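Long-range contacts in CmeC (Campylobacter jejuni, PDB 4MT4), which forms a trimeric outer-membrane channel and probably exports compounds from the cell as the outer membrane factor of an efflux system: residues Lys35-Lys39 with Ile156-Val160; Lys55-Lys61 with Asn466-Ser470; Ala63-Met67 with Ser144-Tyr148; Gln161-Asn165 with Ser249-Phe253. All coordinates share one frame; numbering follows the deposited sequence.

Interaction 1 (Lys35-Lys39 with Ile156-Val160); sequences KNWWK and ISNTV
Two consecutive tryptophans, W37 and W38, at the 3-10 turn ahead of helix 44-56 lie against I156, S157 and V160 on the long helix 129-195 of this outer membrane channel. I156 meets both indoles: its CG2 methyl approaches W37 CZ2 at 3.7 Å and also touches W38 CE3, while CD1, at the end of the other branch, is 3.7 Å from W38 CZ3. The I156 side chain runs past W37 in the opposite direction but crosses W38 at about a right angle. One turn further along the helix, V160 CG2 reaches W37 CH2 at 4.1 Å and the CB of W38 at 4.2 Å. In outer membrane factors such long helices form the periplasmic tunnel, and here the N-terminal segment is laid against that helical body, with W38 also touching V50 of helix 44-56 and W37 touching I443 of helix 411-445. With CG set between the backbone N and the carbonyl carbon in both indoles (chi1 45° and 60°), W38 leans its CE3 over the centre of the W37 ring, 4.0 Å above the plane. S157 OG lies 3.9 Å from W37 CZ2 and hydrogen-bonds to L153 O, back along its own helix.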
loop_
_atom_site.group_PDB
_atom_site.type_symbol
_atom_site.label_atom_id
_atom_site.label_comp_id
_atom_site.label_asym_id
_atom_site.label_seq_id
_atom_site.Cartn_x
_atom_site.Cartn_y
_atom_site.Cartn_z
ATOM N N LYS B 35 -2.951 -7.653 30.435
ATOM C CA LYS B 35 -3.804 -7.541 29.254
ATOM C C LYS B 35 -4.265 -6.107 29.000
ATOM O O LYS B 35 -4.274 -5.643 27.862
ATOM C CB LYS B 35 -5.021 -8.462 29.393
ATOM C CG LYS B 35 -4.682 -9.943 29.452
ATOM C CD LYS B 35 -4.163 -10.447 28.114
ATOM C CE LYS B 35 -3.934 -11.951 28.140
ATOM N NZ LYS B 35 -5.183 -12.707 28.436
ATOM N N ASN B 36 -4.649 -5.411 30.065
ATOM C CA ASN B 36 -5.056 -4.013 29.964
ATOM C C ASN B 36 -3.977 -3.070 30.493
ATOM O O ASN B 36 -4.188 -2.347 31.467
ATOM C CB ASN B 36 -6.372 -3.784 30.712
ATOM C CG ASN B 36 -6.367 -4.389 32.100
ATOM O OD1 ASN B 36 -5.346 -4.893 32.567
ATOM N ND2 ASN B 36 -7.512 -4.337 32.770
ATOM N N TRP B 37 -2.825 -3.081 29.829
ATOM C CA TRP B 37 -1.648 -2.332 30.261
ATOM C C TRP B 37 -1.849 -0.816 30.300
ATOM O O TRP B 37 -1.144 -0.111 31.023
ATOM C CB TRP B 37 -0.467 -2.662 29.344
ATOM C CG TRP B 37 -0.843 -2.669 27.895
ATOM C CD1 TRP B 37 -1.238 -3.747 27.155
ATOM C CD2 TRP B 37 -0.875 -1.542 27.009
ATOM N NE1 TRP B 37 -1.508 -3.362 25.864
ATOM C CE2 TRP B 37 -1.293 -2.013 25.748
ATOM C CE3 TRP B 37 -0.587 -0.181 27.158
ATOM C CZ2 TRP B 37 -1.431 -1.174 24.645
ATOM C CZ3 TRP B 37 -0.726 0.650 26.060
ATOM C CH2 TRP B 37 -1.143 0.151 24.821
ATOM N N TRP B 38 -2.810 -0.317 29.528
ATOM C CA TRP B 38 -2.987 1.124 29.374
ATOM C C TRP B 38 -3.548 1.798 30.626
ATOM O O TRP B 38 -3.465 3.018 30.770
ATOM C CB TRP B 38 -3.893 1.420 28.178
ATOM C CG TRP B 38 -5.264 0.831 28.296
ATOM C CD1 TRP B 38 -6.350 1.398 28.894
ATOM C CD2 TRP B 38 -5.698 -0.441 27.799
ATOM N NE1 TRP B 38 -7.433 0.559 28.803
ATOM C CE2 TRP B 38 -7.058 -0.577 28.135
ATOM C CE3 TRP B 38 -5.067 -1.477 27.104
ATOM C CZ2 TRP B 38 -7.801 -1.708 27.799
ATOM C CZ3 TRP B 38 -5.804 -2.599 26.771
ATOM C CH2 TRP B 38 -7.157 -2.706 27.119
ATOM N N LYS B 39 -4.114 1.005 31.530
ATOM C CA LYS B 39 -4.687 1.543 32.760
ATOM C C LYS B 39 -3.612 1.909 33.783
ATOM O O LYS B 39 -3.906 2.526 34.807
ATOM C CB LYS B 39 -5.671 0.547 33.377
ATOM C CG LYS B 39 -6.941 0.346 32.568
ATOM C CD LYS B 39 -7.968 -0.469 33.336
ATOM C CE LYS B 39 -9.277 -0.563 32.569
ATOM N NZ LYS B 39 -10.323 -1.311 33.320
ATOM N N ILE B 156 -5.347 -0.310 19.680
ATOM C CA ILE B 156 -5.215 0.211 21.037
ATOM C C ILE B 156 -3.969 1.083 21.183
ATOM O O ILE B 156 -4.033 2.191 21.715
ATOM C CB ILE B 156 -5.155 -0.926 22.083
ATOM C CG1 ILE B 156 -6.476 -1.695 22.116
ATOM C CG2 ILE B 156 -4.840 -0.372 23.461
ATOM C CD1 ILE B 156 -6.491 -2.834 23.120
ATOM N N SER B 157 -2.838 0.578 20.702
ATOM C CA SER B 157 -1.576 1.307 20.782
ATOM C C SER B 157 -1.641 2.635 20.038
ATOM O O SER B 157 -1.149 3.654 20.524
ATOM C CB SER B 157 -0.435 0.455 20.228
ATOM O OG SER B 157 -0.250 -0.710 21.010
ATOM N N ASN B 158 -2.251 2.617 18.857
ATOM C CA ASN B 158 -2.405 3.826 18.060
ATOM C C ASN B 158 -3.314 4.840 18.741
ATOM O O ASN B 158 -3.068 6.043 18.676
ATOM C CB ASN B 158 -2.951 3.491 16.670
ATOM C CG ASN B 158 -1.916 2.829 15.780
ATOM O OD1 ASN B 158 -0.715 2.921 16.031
ATOM N ND2 ASN B 158 -2.379 2.162 14.729
ATOM N N THR B 159 -4.358 4.346 19.400
ATOM C CA THR B 159 -5.289 5.201 20.131
ATOM C C THR B 159 -4.607 5.869 21.324
ATOM O O THR B 159 -4.791 7.063 21.568
ATOM C CB THR B 159 -6.511 4.404 20.625
ATOM O OG1 THR B 159 -7.242 3.900 19.500
ATOM C CG2 THR B 159 -7.426 5.284 21.462
ATOM N N VAL B 160 -3.817 5.091 22.059
ATOM C CA VAL B 160 -3.100 5.605 23.224
ATOM C C VAL B 160 -2.066 6.653 22.824
ATOM O O VAL B 160 -1.968 7.714 23.444
ATOM C CB VAL B 160 -2.392 4.469 23.998
ATOM C CG1 VAL B 160 -1.496 5.034 25.088
ATOM C CG2 VAL B 160 -3.414 3.509 24.585
#

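Interaction 2 (Lys55-Lys61 with Asn466-Ser470); sequences KNNNDLK and NLDMS
K55 and D468 pair twice, once through backbone and once through side chains, where the C-terminal segment 466-470 crosses the junction of helices 44-56 and 58-79. The backbone bond runs from D468 N to K55 O, 3.0 Å long with an N-H...O angle of 156°, in the carbonyl plane on a lone pair. The salt bridge joins K55 NZ to D468 OD2 at 3.2 Å, on the anti lone pair of that oxygen. The lysine chain is extended up to its last bend (chi4 -60°), which turns NZ to this carboxylate; the same NZ also donates to N56 OD1 at 2.8 Å. The other oxygen, D468 OD1, accepts from S470 N, which closes an Asx turn, and from S470 OG as well. Apolar contact is supplied by L467, whose CD1 is 3.9 Å from L60 CD2 and 4.0 Å from K61 CG; the leucine crosses both side chains at a slant. K61 runs beside D468, its CE 3.2 Å from D468 O, and also packs on V356 of the second subunit. Between the two helices N57 serves as N-cap, its OD1 accepting from L60 N. With both carboxylate oxygens of D468 engaged, its rotation is probably restricted, and the ammonium group of K55 beside it would be expected to favour the charged form of the acid.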
loop_
_atom_site.group_PDB
_atom_site.type_symbol
_atom_site.label_atom_id
_atom_site.label_comp_id
_atom_site.label_asym_id
_atom_site.label_seq_id
_atom_site.Cartn_x
_atom_site.Cartn_y
_atom_site.Cartn_z
ATOM N N LYS B 55 -14.796 -0.370 20.878
ATOM C CA LYS B 55 -16.216 -0.438 20.573
ATOM C C LYS B 55 -16.524 0.028 19.150
ATOM O O LYS B 55 -17.348 -0.571 18.462
ATOM C CB LYS B 55 -17.011 0.399 21.578
ATOM C CG LYS B 55 -18.494 0.519 21.263
ATOM C CD LYS B 55 -19.186 1.486 22.213
ATOM C CE LYS B 55 -20.649 1.676 21.837
ATOM N NZ LYS B 55 -20.803 2.226 20.462
ATOM N N ASN B 56 -15.851 1.084 18.703
ATOM C CA ASN B 56 -16.236 1.749 17.461
ATOM C C ASN B 56 -15.238 1.647 16.302
ATOM O O ASN B 56 -15.606 1.903 15.156
ATOM C CB ASN B 56 -16.515 3.229 17.743
ATOM C CG ASN B 56 -17.632 3.433 18.751
ATOM O OD1 ASN B 56 -18.605 2.678 18.780
ATOM N ND2 ASN B 56 -17.498 4.459 19.584
ATOM N N ASN B 57 -13.990 1.280 16.586
ATOM C CA ASN B 57 -12.961 1.240 15.541
ATOM C C ASN B 57 -13.318 0.280 14.410
ATOM O O ASN B 57 -13.565 -0.903 14.634
ATOM C CB ASN B 57 -11.602 0.857 16.131
ATOM C CG ASN B 57 -10.465 1.056 15.147
ATOM O OD1 ASN B 57 -10.168 0.177 14.337
ATOM N ND2 ASN B 57 -9.820 2.216 15.214
ATOM N N ASN B 58 -13.337 0.805 13.190
ATOM C CA ASN B 58 -13.765 0.038 12.025
ATOM C C ASN B 58 -12.715 -0.946 11.518
ATOM O O ASN B 58 -13.059 -1.992 10.969
ATOM C CB ASN B 58 -14.171 0.989 10.899
ATOM C CG ASN B 58 -15.493 1.680 11.172
ATOM O OD1 ASN B 58 -16.481 1.036 11.525
ATOM N ND2 ASN B 58 -15.514 2.998 11.025
ATOM N N ASP B 59 -11.439 -0.617 11.701
ATOM C CA ASP B 59 -10.368 -1.545 11.345
ATOM C C ASP B 59 -10.433 -2.781 12.236
ATOM O O ASP B 59 -10.132 -3.893 11.802
ATOM C CB ASP B 59 -8.996 -0.877 11.463
ATOM C CG ASP B 59 -8.669 0.001 10.270
ATOM O OD1 ASP B 59 -9.226 -0.243 9.178
ATOM O OD2 ASP B 59 -7.851 0.934 10.421
ATOM N N LEU B 60 -10.832 -2.574 13.486
ATOM C CA LEU B 60 -11.010 -3.670 14.430
ATOM C C LEU B 60 -12.193 -4.540 14.016
ATOM O O LEU B 60 -12.154 -5.764 14.150
ATOM C CB LEU B 60 -11.214 -3.128 15.847
ATOM C CG LEU B 60 -11.280 -4.158 16.976
ATOM C CD1 LEU B 60 -10.025 -5.017 16.989
ATOM C CD2 LEU B 60 -11.477 -3.469 18.320
ATOM N N LYS B 61 -13.241 -3.896 13.509
ATOM C CA LYS B 61 -14.418 -4.603 13.019
ATOM C C LYS B 61 -14.078 -5.424 11.781
ATOM O O LYS B 61 -14.496 -6.572 11.654
ATOM C CB LYS B 61 -15.549 -3.620 12.700
ATOM C CG LYS B 61 -16.067 -2.849 13.903
ATOM C CD LYS B 61 -17.204 -1.912 13.519
ATOM C CE LYS B 61 -17.610 -1.032 14.693
ATOM N NZ LYS B 61 -18.728 -0.112 14.348
ATOM N N ASN B 466 -17.680 -5.834 23.820
ATOM C CA ASN B 466 -18.279 -4.530 23.559
ATOM C C ASN B 466 -18.118 -4.055 22.118
ATOM O O ASN B 466 -18.479 -2.924 21.789
ATOM C CB ASN B 466 -17.689 -3.483 24.507
ATOM C CG ASN B 466 -17.967 -3.795 25.966
ATOM O OD1 ASN B 466 -17.065 -3.755 26.802
ATOM N ND2 ASN B 466 -19.220 -4.104 26.277
ATOM N N LEU B 467 -17.570 -4.913 21.261
ATOM C CA LEU B 467 -17.394 -4.562 19.856
ATOM C C LEU B 467 -18.751 -4.341 19.195
ATOM O O LEU B 467 -19.579 -5.248 19.138
ATOM C CB LEU B 467 -16.606 -5.647 19.119
ATOM C CG LEU B 467 -16.211 -5.334 17.674
ATOM C CD1 LEU B 467 -15.301 -4.115 17.612
ATOM C CD2 LEU B 467 -15.546 -6.538 17.021
ATOM N N ASP B 468 -18.973 -3.127 18.703
ATOM C CA ASP B 468 -20.262 -2.758 18.127
ATOM C C ASP B 468 -20.480 -3.427 16.775
ATOM O O ASP B 468 -19.917 -3.006 15.765
ATOM C CB ASP B 468 -20.369 -1.236 17.985
ATOM C CG ASP B 468 -21.800 -0.762 17.790
ATOM O OD1 ASP B 468 -22.557 -1.410 17.038
ATOM O OD2 ASP B 468 -22.170 0.265 18.397
ATOM N N MET B 469 -21.302 -4.471 16.769
ATOM C CA MET B 469 -21.714 -5.127 15.535
ATOM C C MET B 469 -23.225 -5.028 15.388
ATOM O O MET B 469 -23.864 -5.914 14.827
ATOM C CB MET B 469 -21.259 -6.588 15.522
ATOM C CG MET B 469 -19.763 -6.769 15.742
ATOM S SD MET B 469 -18.751 -6.044 14.441
ATOM C CE MET B 469 -19.157 -7.104 13.059
ATOM N N SER B 470 -23.790 -3.939 15.905
ATOM C CA SER B 470 -25.238 -3.747 15.927
ATOM C C SER B 470 -25.781 -3.378 14.550
ATOM O O SER B 470 -27.001 -3.350 14.347
ATOM C CB SER B 470 -25.618 -2.665 16.941
ATOM O OG SER B 470 -25.242 -1.382 16.471
#

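Interaction 3 (Ala63-Met67 with Ser144-Tyr148); sequences AFIHM and SEYDY
The rings of F64 and Y148 form an offset edge-to-face pair between helices 58-79 and 129-195, which run antiparallel here with segment axes 8.7 Å apart. The F64 edge is directed at the face of Y148, with centroids 5.7 Å apart and planes at 74°. F64 CD2 makes the close approach, 3.8 Å from Y148 CE1, and the two side chains lie alongside each other, pointing the same way. Both have CG anti to the backbone N, which carries the rings out together beside the helix pair. At its own edge the tyrosine ring meets the backbone of A63, whose CB is 4.0 Å from Y148 CD1. Over one face of Y148 lies the CE methyl of M67, brought there by a bend at chi3 (55°); the sulfur stands oblique to the ring in a Met-aromatic contact. The M67 and E145 side chains cross at a slant, with M67 SD 3.8 Å from E145 CG. S144 OG sits against M67 CA and hydrogen-bonds to F141 O on its own helix. The tyrosine hydroxyl reaches S464 OG, and E145 OE2 binds S457 OG; helix 456-463 covers this side, its I460 touching M67, E145 and Y148. A water donates to A63 O at 2.6 Å and to S144 O at 2.8 Å. It thus bridges carbonyls already used in helical bonding, a polar link between helices otherwise joined here by aromatic, sulfur and aliphatic packing.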
loop_
_atom_site.group_PDB
_atom_site.type_symbol
_atom_site.label_atom_id
_atom_site.label_comp_id
_atom_site.label_asym_id
_atom_site.label_seq_id
_atom_site.Cartn_x
_atom_site.Cartn_y
_atom_site.Cartn_z
ATOM N N ALA B 63 -11.174 -6.630 10.977
ATOM C CA ALA B 63 -10.353 -7.747 11.423
ATOM C C ALA B 63 -11.211 -8.849 12.040
ATOM O O ALA B 63 -10.891 -10.032 11.926
ATOM C CB ALA B 63 -9.309 -7.271 12.417
ATOM N N PHE B 64 -12.299 -8.452 12.694
ATOM C CA PHE B 64 -13.230 -9.405 13.289
ATOM C C PHE B 64 -13.989 -10.149 12.196
ATOM O O PHE B 64 -14.204 -11.356 12.289
ATOM C CB PHE B 64 -14.212 -8.696 14.231
ATOM C CG PHE B 64 -15.037 -9.635 15.073
ATOM C CD1 PHE B 64 -16.258 -10.101 14.617
ATOM C CD2 PHE B 64 -14.592 -10.045 16.320
ATOM C CE1 PHE B 64 -17.019 -10.961 15.383
ATOM C CE2 PHE B 64 -15.352 -10.906 17.094
ATOM C CZ PHE B 64 -16.567 -11.364 16.624
ATOM N N ILE B 65 -14.386 -9.415 11.160
ATOM C CA ILE B 65 -15.130 -9.984 10.043
ATOM C C ILE B 65 -14.257 -10.939 9.238
ATOM O O ILE B 65 -14.710 -12.008 8.822
ATOM C CB ILE B 65 -15.678 -8.877 9.120
ATOM C CG1 ILE B 65 -16.671 -7.997 9.884
ATOM C CG2 ILE B 65 -16.345 -9.473 7.891
ATOM C CD1 ILE B 65 -17.108 -6.770 9.121
ATOM N N HIS B 66 -13.001 -10.550 9.029
ATOM C CA HIS B 66 -12.035 -11.394 8.333
ATOM C C HIS B 66 -11.881 -12.738 9.038
ATOM O O HIS B 66 -11.690 -13.769 8.396
ATOM C CB HIS B 66 -10.678 -10.693 8.235
ATOM C CG HIS B 66 -10.671 -9.513 7.313
ATOM N ND1 HIS B 66 -11.547 -9.390 6.255
ATOM C CD2 HIS B 66 -9.898 -8.401 7.294
ATOM C CE1 HIS B 66 -11.311 -8.254 5.622
ATOM N NE2 HIS B 66 -10.317 -7.635 6.232
ATOM N N MET B 67 -11.969 -12.714 10.364
ATOM C CA MET B 67 -11.900 -13.925 11.171
ATOM C C MET B 67 -13.140 -14.792 10.963
ATOM O O MET B 67 -13.043 -16.016 10.856
ATOM C CB MET B 67 -11.741 -13.566 12.650
ATOM C CG MET B 67 -11.718 -14.757 13.595
ATOM S SD MET B 67 -11.457 -14.249 15.302
ATOM C CE MET B 67 -12.788 -13.076 15.522
ATOM N N SER B 144 -6.166 -15.972 11.127
ATOM C CA SER B 144 -7.093 -14.847 11.176
ATOM C C SER B 144 -7.353 -14.422 12.619
ATOM O O SER B 144 -7.628 -13.254 12.889
ATOM C CB SER B 144 -8.413 -15.199 10.483
ATOM O OG SER B 144 -9.115 -16.202 11.197
ATOM N N GLU B 145 -7.269 -15.378 13.539
ATOM C CA GLU B 145 -7.436 -15.086 14.959
ATOM C C GLU B 145 -6.245 -14.291 15.484
ATOM O O GLU B 145 -6.407 -13.325 16.232
ATOM C CB GLU B 145 -7.605 -16.375 15.762
ATOM C CG GLU B 145 -8.963 -17.038 15.607
ATOM C CD GLU B 145 -9.119 -18.254 16.499
ATOM O OE1 GLU B 145 -8.210 -19.110 16.507
ATOM O OE2 GLU B 145 -10.149 -18.347 17.198
ATOM N N TYR B 146 -5.047 -14.706 15.083
ATOM C CA TYR B 146 -3.825 -14.011 15.465
ATOM C C TYR B 146 -3.747 -12.645 14.796
ATOM O O TYR B 146 -3.195 -11.699 15.359
ATOM C CB TYR B 146 -2.598 -14.850 15.105
ATOM C CG TYR B 146 -2.473 -16.131 15.901
ATOM C CD1 TYR B 146 -2.865 -16.185 17.232
ATOM C CD2 TYR B 146 -1.965 -17.287 15.320
ATOM C CE1 TYR B 146 -2.751 -17.351 17.963
ATOM C CE2 TYR B 146 -1.848 -18.457 16.043
ATOM C CZ TYR B 146 -2.243 -18.484 17.364
ATOM O OH TYR B 146 -2.130 -19.649 18.089
ATOM N N ASP B 147 -4.299 -12.551 13.588
ATOM C CA ASP B 147 -4.373 -11.281 12.875
ATOM C C ASP B 147 -5.319 -10.317 13.585
ATOM O O ASP B 147 -5.113 -9.106 13.563
ATOM C CB ASP B 147 -4.831 -11.489 11.430
ATOM C CG ASP B 147 -3.713 -11.967 10.525
ATOM O OD1 ASP B 147 -2.533 -11.797 10.893
ATOM O OD2 ASP B 147 -4.012 -12.507 9.439
ATOM N N TYR B 148 -6.353 -10.862 14.217
ATOM C CA TYR B 148 -7.293 -10.046 14.978
ATOM C C TYR B 148 -6.642 -9.516 16.248
ATOM O O TYR B 148 -6.841 -8.362 16.627
ATOM C CB TYR B 148 -8.550 -10.842 15.330
ATOM C CG TYR B 148 -9.492 -10.106 16.261
ATOM C CD1 TYR B 148 -10.306 -9.085 15.789
ATOM C CD2 TYR B 148 -9.567 -10.435 17.609
ATOM C CE1 TYR B 148 -11.169 -8.410 16.636
ATOM C CE2 TYR B 148 -10.425 -9.766 18.462
ATOM C CZ TYR B 148 -11.223 -8.754 17.971
ATOM O OH TYR B 148 -12.082 -8.085 18.815
HETATM O O HOH W 1 -8.545 -11.022 11.496
#

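Interaction 4 (Gln161-Asn165 with Ser249-Phe253); sequences QTYFN and SYQVF
The ring of Y163 meets the segment S249-F253 at its hydroxyl end: S249 O lies near the ring plane at the edge, 4.3 Å from CE1 of Y163, while Y250 CB comes in obliquely at 3.9 Å from the same carbon. Also at the edge of the Y163 ring, in plane, is F164 CE1. The F164 and F253 rings meet obliquely, with planes at 75° and centroids 5.8 Å apart; the nearest carbons are F164 CZ and F253 CD1, 4.2 Å from each other. The Y250 ring is carried away from this contact and stacks with Y170, so it is the CB of Y250 that touches Y163, the two side chains crossing at about a right angle. Here an irregular segment between helices 240-245 and 273-293 runs across the long helix 129-195, part of the helical body characteristic of outer membrane factors, and is joined to that helix by one hydrogen bond and by ring packing. The bond goes from Q251 N to Y163 OH, 3.0 Å long with an N-H...O angle of 142°. Y163 has CG anti to its backbone N (chi1 169°), sending the phenol out to the crossing segment. There its hydroxyl also hydrogen-bonds D43 OD2, and is therefore gripped by a backbone amide and a carboxylate together. Q251 has a second attachment nearby through NE2 to D42 O. F41 meets the F164 ring edge-to-face and touches F253 as well, extending the aromatic group toward the N-terminal region, while Y433 and A436 of helix 411-445 pack on F164.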
loop_
_atom_site.group_PDB
_atom_site.type_symbol
_atom_site.label_atom_id
_atom_site.label_comp_id
_atom_site.label_asym_id
_atom_site.label_seq_id
_atom_site.Cartn_x
_atom_site.Cartn_y
_atom_site.Cartn_z
ATOM N N GLN B 161 -1.300 6.349 21.782
ATOM C CA GLN B 161 -0.243 7.243 21.323
ATOM C C GLN B 161 -0.803 8.489 20.640
ATOM O O GLN B 161 -0.158 9.536 20.626
ATOM C CB GLN B 161 0.708 6.503 20.377
ATOM C CG GLN B 161 1.598 5.475 21.067
ATOM C CD GLN B 161 2.626 4.864 20.134
ATOM O OE1 GLN B 161 2.440 4.842 18.918
ATOM N NE2 GLN B 161 3.723 4.371 20.700
ATOM N N THR B 162 -2.001 8.375 20.075
ATOM C CA THR B 162 -2.678 9.527 19.486
ATOM C C THR B 162 -3.203 10.434 20.593
ATOM O O THR B 162 -3.157 11.661 20.484
ATOM C CB THR B 162 -3.840 9.101 18.567
ATOM O OG1 THR B 162 -3.324 8.346 17.465
ATOM C CG2 THR B 162 -4.588 10.315 18.033
ATOM N N TYR B 163 -3.694 9.816 21.663
ATOM C CA TYR B 163 -4.161 10.550 22.834
ATOM C C TYR B 163 -3.040 11.392 23.431
ATOM O O TYR B 163 -3.225 12.573 23.717
ATOM C CB TYR B 163 -4.710 9.585 23.890
ATOM C CG TYR B 163 -4.969 10.218 25.242
ATOM C CD1 TYR B 163 -6.144 10.914 25.491
ATOM C CD2 TYR B 163 -4.041 10.113 26.271
ATOM C CE1 TYR B 163 -6.389 11.492 26.725
ATOM C CE2 TYR B 163 -4.274 10.687 27.509
ATOM C CZ TYR B 163 -5.449 11.375 27.730
ATOM O OH TYR B 163 -5.689 11.947 28.957
ATOM N N PHE B 164 -1.879 10.771 23.608
ATOM C CA PHE B 164 -0.725 11.434 24.202
ATOM C C PHE B 164 -0.167 12.528 23.298
ATOM O O PHE B 164 0.318 13.553 23.779
ATOM C CB PHE B 164 0.364 10.410 24.526
ATOM C CG PHE B 164 0.149 9.694 25.830
ATOM C CD1 PHE B 164 -0.342 10.373 26.932
ATOM C CD2 PHE B 164 0.428 8.342 25.951
ATOM C CE1 PHE B 164 -0.545 9.723 28.134
ATOM C CE2 PHE B 164 0.226 7.683 27.152
ATOM C CZ PHE B 164 -0.261 8.375 28.245
ATOM N N ASN B 165 -0.232 12.308 21.988
ATOM C CA ASN B 165 0.158 13.332 21.026
ATOM C C ASN B 165 -0.813 14.505 21.061
ATOM O O ASN B 165 -0.432 15.650 20.805
ATOM C CB ASN B 165 0.231 12.754 19.613
ATOM C CG ASN B 165 1.457 11.891 19.394
ATOM O OD1 ASN B 165 2.461 12.030 20.092
ATOM N ND2 ASN B 165 1.384 10.997 18.414
ATOM N N SER B 249 -11.540 15.746 26.562
ATOM C CA SER B 249 -11.049 15.946 27.919
ATOM C C SER B 249 -9.819 15.074 28.137
ATOM O O SER B 249 -9.756 13.954 27.633
ATOM C CB SER B 249 -12.131 15.610 28.947
ATOM O OG SER B 249 -13.284 16.414 28.766
ATOM N N TYR B 250 -8.843 15.579 28.883
ATOM C CA TYR B 250 -7.590 14.852 29.053
ATOM C C TYR B 250 -6.935 15.081 30.413
ATOM O O TYR B 250 -7.444 15.827 31.250
ATOM C CB TYR B 250 -6.609 15.234 27.941
ATOM C CG TYR B 250 -6.176 16.683 27.973
ATOM C CD1 TYR B 250 -6.943 17.672 27.372
ATOM C CD2 TYR B 250 -4.997 17.060 28.603
ATOM C CE1 TYR B 250 -6.548 18.997 27.400
ATOM C CE2 TYR B 250 -4.594 18.379 28.636
ATOM C CZ TYR B 250 -5.373 19.344 28.034
ATOM O OH TYR B 250 -4.976 20.662 28.063
ATOM N N GLN B 251 -5.797 14.424 30.615
ATOM C CA GLN B 251 -5.051 14.512 31.863
ATOM C C GLN B 251 -3.552 14.521 31.582
ATOM O O GLN B 251 -3.058 13.704 30.805
ATOM C CB GLN B 251 -5.412 13.345 32.783
ATOM C CG GLN B 251 -4.449 13.133 33.939
ATOM C CD GLN B 251 -4.780 11.896 34.750
ATOM O OE1 GLN B 251 -5.923 11.694 35.154
ATOM N NE2 GLN B 251 -3.778 11.055 34.982
ATOM N N VAL B 252 -2.841 15.452 32.212
ATOM C CA VAL B 252 -1.396 15.583 32.041
ATOM C C VAL B 252 -0.651 14.332 32.502
ATOM O O VAL B 252 -0.949 13.772 33.558
ATOM C CB VAL B 252 -0.856 16.818 32.807
ATOM C CG1 VAL B 252 0.633 16.677 33.117
ATOM C CG2 VAL B 252 -1.122 18.090 32.017
ATOM N N PHE B 253 0.308 13.892 31.694
ATOM C CA PHE B 253 1.128 12.736 32.031
ATOM C C PHE B 253 2.182 13.089 33.073
ATOM O O PHE B 253 2.985 14.001 32.876
ATOM C CB PHE B 253 1.803 12.172 30.777
ATOM C CG PHE B 253 2.783 11.067 31.059
ATOM C CD1 PHE B 253 2.341 9.774 31.279
ATOM C CD2 PHE B 253 4.148 11.318 31.096
ATOM C CE1 PHE B 253 3.237 8.753 31.536
ATOM C CE2 PHE B 253 5.047 10.300 31.355
ATOM C CZ PHE B 253 4.591 9.016 31.574
#

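Overall arrangement
Interactions 1, 3 and 4 all use helix 129-195, meeting it in the order 3, 1, 4 along its length, while interactions 2 and 3 share helix 58-79. Segments 156-160 and 161-165 adjoin, placing the centres of interactions 1 and 4 about 12 Å apart; interactions 3 and 4 are farthest separated, at about 29 Å between centres. Interactions 2 and 3 touch directly, L60 packing on Y148 and L467 on F64, and both reach the second subunit. In sequence, interaction 2 spans nearly the whole chain and encloses 3 and 4, but alternates with 1. N-terminal, middle and C-terminal segments are thereby gathered around the helical body of one subunit.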